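Local coordinates for protein ethanolamine kinase Pv091845 (Plasmodium vivax, PDB 2QG7) that probably phosphorylates ethanolamine, the first step of phosphatidylethanolamine synthesis from ethanolamine, as a member of the choline/ethanolamine kinase family, at residues I415-H418 and I419-L423. Sequence-based numbering, arbitrary orientation.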
ATOM      1  N   ILE D 415     -10.607  14.424  -2.255  1.00 45.74           N
ATOM      2  CA  ILE D 415      -9.588  14.332  -3.301  1.00 47.42           C
ATOM      3  C   ILE D 415      -8.500  15.380  -3.187  1.00 46.28           C
ATOM      4  O   ILE D 415      -7.340  15.128  -3.511  1.00 47.40           O
ATOM      5  CB  ILE D 415     -10.195  14.434  -4.727  1.00 48.17           C
ATOM      6  CG1 ILE D 415     -11.158  13.251  -4.987  1.00 49.00           C
ATOM      7  CG2 ILE D 415      -9.065  14.385  -5.784  1.00 49.01           C
ATOM      8  CD1 ILE D 415     -12.170  13.650  -6.056  1.00 55.49           C
ATOM      9  N   CYS D 416      -8.892  16.558  -2.770  1.00 45.44           N
ATOM     10  CA  CYS D 416      -7.957  17.665  -2.535  1.00 45.76           C
ATOM     11  C   CYS D 416      -6.910  17.323  -1.411  1.00 43.57           C
ATOM     12  O   CYS D 416      -5.717  17.600  -1.504  1.00 43.31           O
ATOM     13  CB  CYS D 416      -8.794  18.900  -2.154  1.00 44.28           C
ATOM     14  SG  CYS D 416      -7.797  20.333  -1.934  1.00 52.23           S
ATOM     15  N   SER D 417      -7.410  16.733  -0.343  1.00 42.28           N
ATOM     16  CA  SER D 417      -6.608  16.218   0.737  1.00 41.13           C
ATOM     17  C   SER D 417      -5.663  15.065   0.283  1.00 40.73           C
ATOM     18  O   SER D 417      -4.517  15.011   0.709  1.00 41.51           O
ATOM     19  CB  SER D 417      -7.577  15.709   1.807  1.00 40.18           C
ATOM     20  OG  SER D 417      -6.894  15.000   2.798  1.00 40.56           O
ATOM     21  N   HIS D 418      -6.142  14.167  -0.589  1.00 39.80           N
ATOM     22  CA  HIS D 418      -5.273  13.159  -1.225  1.00 39.09           C
ATOM     23  C   HIS D 418      -4.109  13.733  -2.040  1.00 39.08           C
ATOM     24  O   HIS D 418      -2.985  13.265  -1.938  1.00 39.79           O
ATOM     25  CB  HIS D 418      -6.098  12.221  -2.114  1.00 37.60           C
ATOM     26  CG  HIS D 418      -7.048  11.367  -1.359  1.00 33.94           C
ATOM     27  ND1 HIS D 418      -6.679  10.674  -0.223  1.00 31.93           N
ATOM     28  CD2 HIS D 418      -8.356  11.085  -1.571  1.00 31.22           C
ATOM     29  CE1 HIS D 418      -7.715   9.979   0.227  1.00 34.54           C
ATOM     30  NE2 HIS D 418      -8.746  10.211  -0.575  1.00 37.48           N
ATOM     31  N   ILE D 419      -4.390  14.719  -2.876  1.00 39.38           N
ATOM     32  CA  ILE D 419      -3.370  15.328  -3.682  1.00 39.74           C
ATOM     33  C   ILE D 419      -2.351  16.071  -2.842  1.00 40.28           C
ATOM     34  O   ILE D 419      -1.141  15.947  -3.056  1.00 41.74           O
ATOM     35  CB  ILE D 419      -3.996  16.232  -4.778  1.00 39.87           C
ATOM     36  CG1 ILE D 419      -4.826  15.354  -5.731  1.00 40.39           C
ATOM     37  CG2 ILE D 419      -2.912  17.007  -5.515  1.00 38.87           C
ATOM     38  CD1 ILE D 419      -5.748  16.107  -6.743  1.00 44.41           C
ATOM     39  N   ASN D 420      -2.835  16.844  -1.883  1.00 40.81           N
ATOM     40  CA  ASN D 420      -1.972  17.572  -0.960  1.00 40.45           C
ATOM     41  C   ASN D 420      -0.973  16.655  -0.249  1.00 40.12           C
ATOM     42  O   ASN D 420       0.225  16.936  -0.224  1.00 41.45           O
ATOM     43  CB  ASN D 420      -2.821  18.359   0.075  1.00 40.62           C
ATOM     44  CG  ASN D 420      -1.969  19.233   0.986  1.00 41.23           C
ATOM     45  OD1 ASN D 420      -1.463  20.274   0.577  1.00 45.69           O
ATOM     46  ND2 ASN D 420      -1.781  18.790   2.219  1.00 41.59           N
ATOM     47  N   TRP D 421      -1.457  15.591   0.364  1.00 39.49           N
ATOM     48  CA  TRP D 421      -0.584  14.732   1.131  1.00 40.32           C
ATOM     49  C   TRP D 421       0.197  13.734   0.291  1.00 40.93           C
ATOM     50  O   TRP D 421       1.230  13.260   0.741  1.00 42.24           O
ATOM     51  CB  TRP D 421      -1.336  14.035   2.263  1.00 39.80           C
ATOM     52  CG  TRP D 421      -1.676  15.022   3.364  1.00 41.40           C
ATOM     53  CD1 TRP D 421      -2.908  15.525   3.649  1.00 40.80           C
ATOM     54  CD2 TRP D 421      -0.759  15.682   4.255  1.00 40.82           C
ATOM     55  NE1 TRP D 421      -2.817  16.417   4.684  1.00 42.09           N
ATOM     56  CE2 TRP D 421      -1.517  16.545   5.066  1.00 38.82           C
ATOM     57  CE3 TRP D 421       0.634  15.620   4.449  1.00 39.76           C
ATOM     58  CZ2 TRP D 421      -0.946  17.338   6.067  1.00 41.53           C
ATOM     59  CZ3 TRP D 421       1.210  16.418   5.450  1.00 41.07           C
ATOM     60  CH2 TRP D 421       0.426  17.269   6.240  1.00 41.88           C
ATOM     61  N   GLY D 422      -0.313  13.416  -0.916  1.00 41.13           N
ATOM     62  CA  GLY D 422       0.474  12.723  -1.924  1.00 40.18           C
ATOM     63  C   GLY D 422       1.746  13.447  -2.330  1.00 40.18           C
ATOM     64  O   GLY D 422       2.778  12.828  -2.430  1.00 39.63           O
ATOM     65  N   LEU D 423       1.656  14.751  -2.602  1.00 40.46           N
ATOM     66  CA  LEU D 423       2.770  15.509  -3.115  1.00 40.98           C
ATOM     67  C   LEU D 423       3.710  15.862  -1.997  1.00 42.10           C
ATOM     68  O   LEU D 423       4.915  15.895  -2.201  1.00 43.96           O
ATOM     69  CB  LEU D 423       2.299  16.783  -3.790  1.00 41.49           C
ATOM     70  CG  LEU D 423       1.371  16.757  -4.998  1.00 42.57           C
ATOM     71  CD1 LEU D 423       0.936  18.182  -5.348  1.00 42.30           C
ATOM     72  CD2 LEU D 423       1.973  15.987  -6.196  1.00 41.26           C
TER
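The indole of Trp421 meets Ser417 at an edge: CD1 of Trp421 lies 3.4 Å from Ser417 O, which sits near the ring plane, and 4.1 Å from Ser417 OG. With CG beside its backbone N (chi1 -72°), Trp421 swings the ring back toward Ser417, one turn earlier. Over one face stands ND2 of the adjoining Asn420, 3.5 Å above the plane and displaced toward the rim. Trp424 and Tyr354 pair edge-to-face with the indole, as Phe454 and Trp378 do with the imidazole of His418, whose ND1 is hydrogen-bonded to Arg445 NE. Ser417 OG is hydrogen-bonded to Asn366 OD1, to which Trp421 NE1 adds a weak bond, so that one amide oxygen spans a turn of the helix, firmly at Ser417 and only weakly at Trp421. These residues, all buried, lie on helix 413-430, one alpha-helix of the mainly helical C-terminal part of this kinase-like fold; their side chains touch helices 236-251, 360-369 and 269-284, the last through Val279, on which both Ile415 and Ile419 rest. Regular i to i+4 bonding is seen in Ile419 N to Ile415 O at 3.0 Å, Asn420 N to Cys416 O, Trp421 N to Ser417 O at 3.1 Å, and Gly422 N to His418 O, the least straight at 151°. Ile415 CG2 touches Ile419 CD1 at 3.9 Å, the two side chains crossing at a slant, and Ile419 CG1 comes to 3.4 Å from Ile415 O.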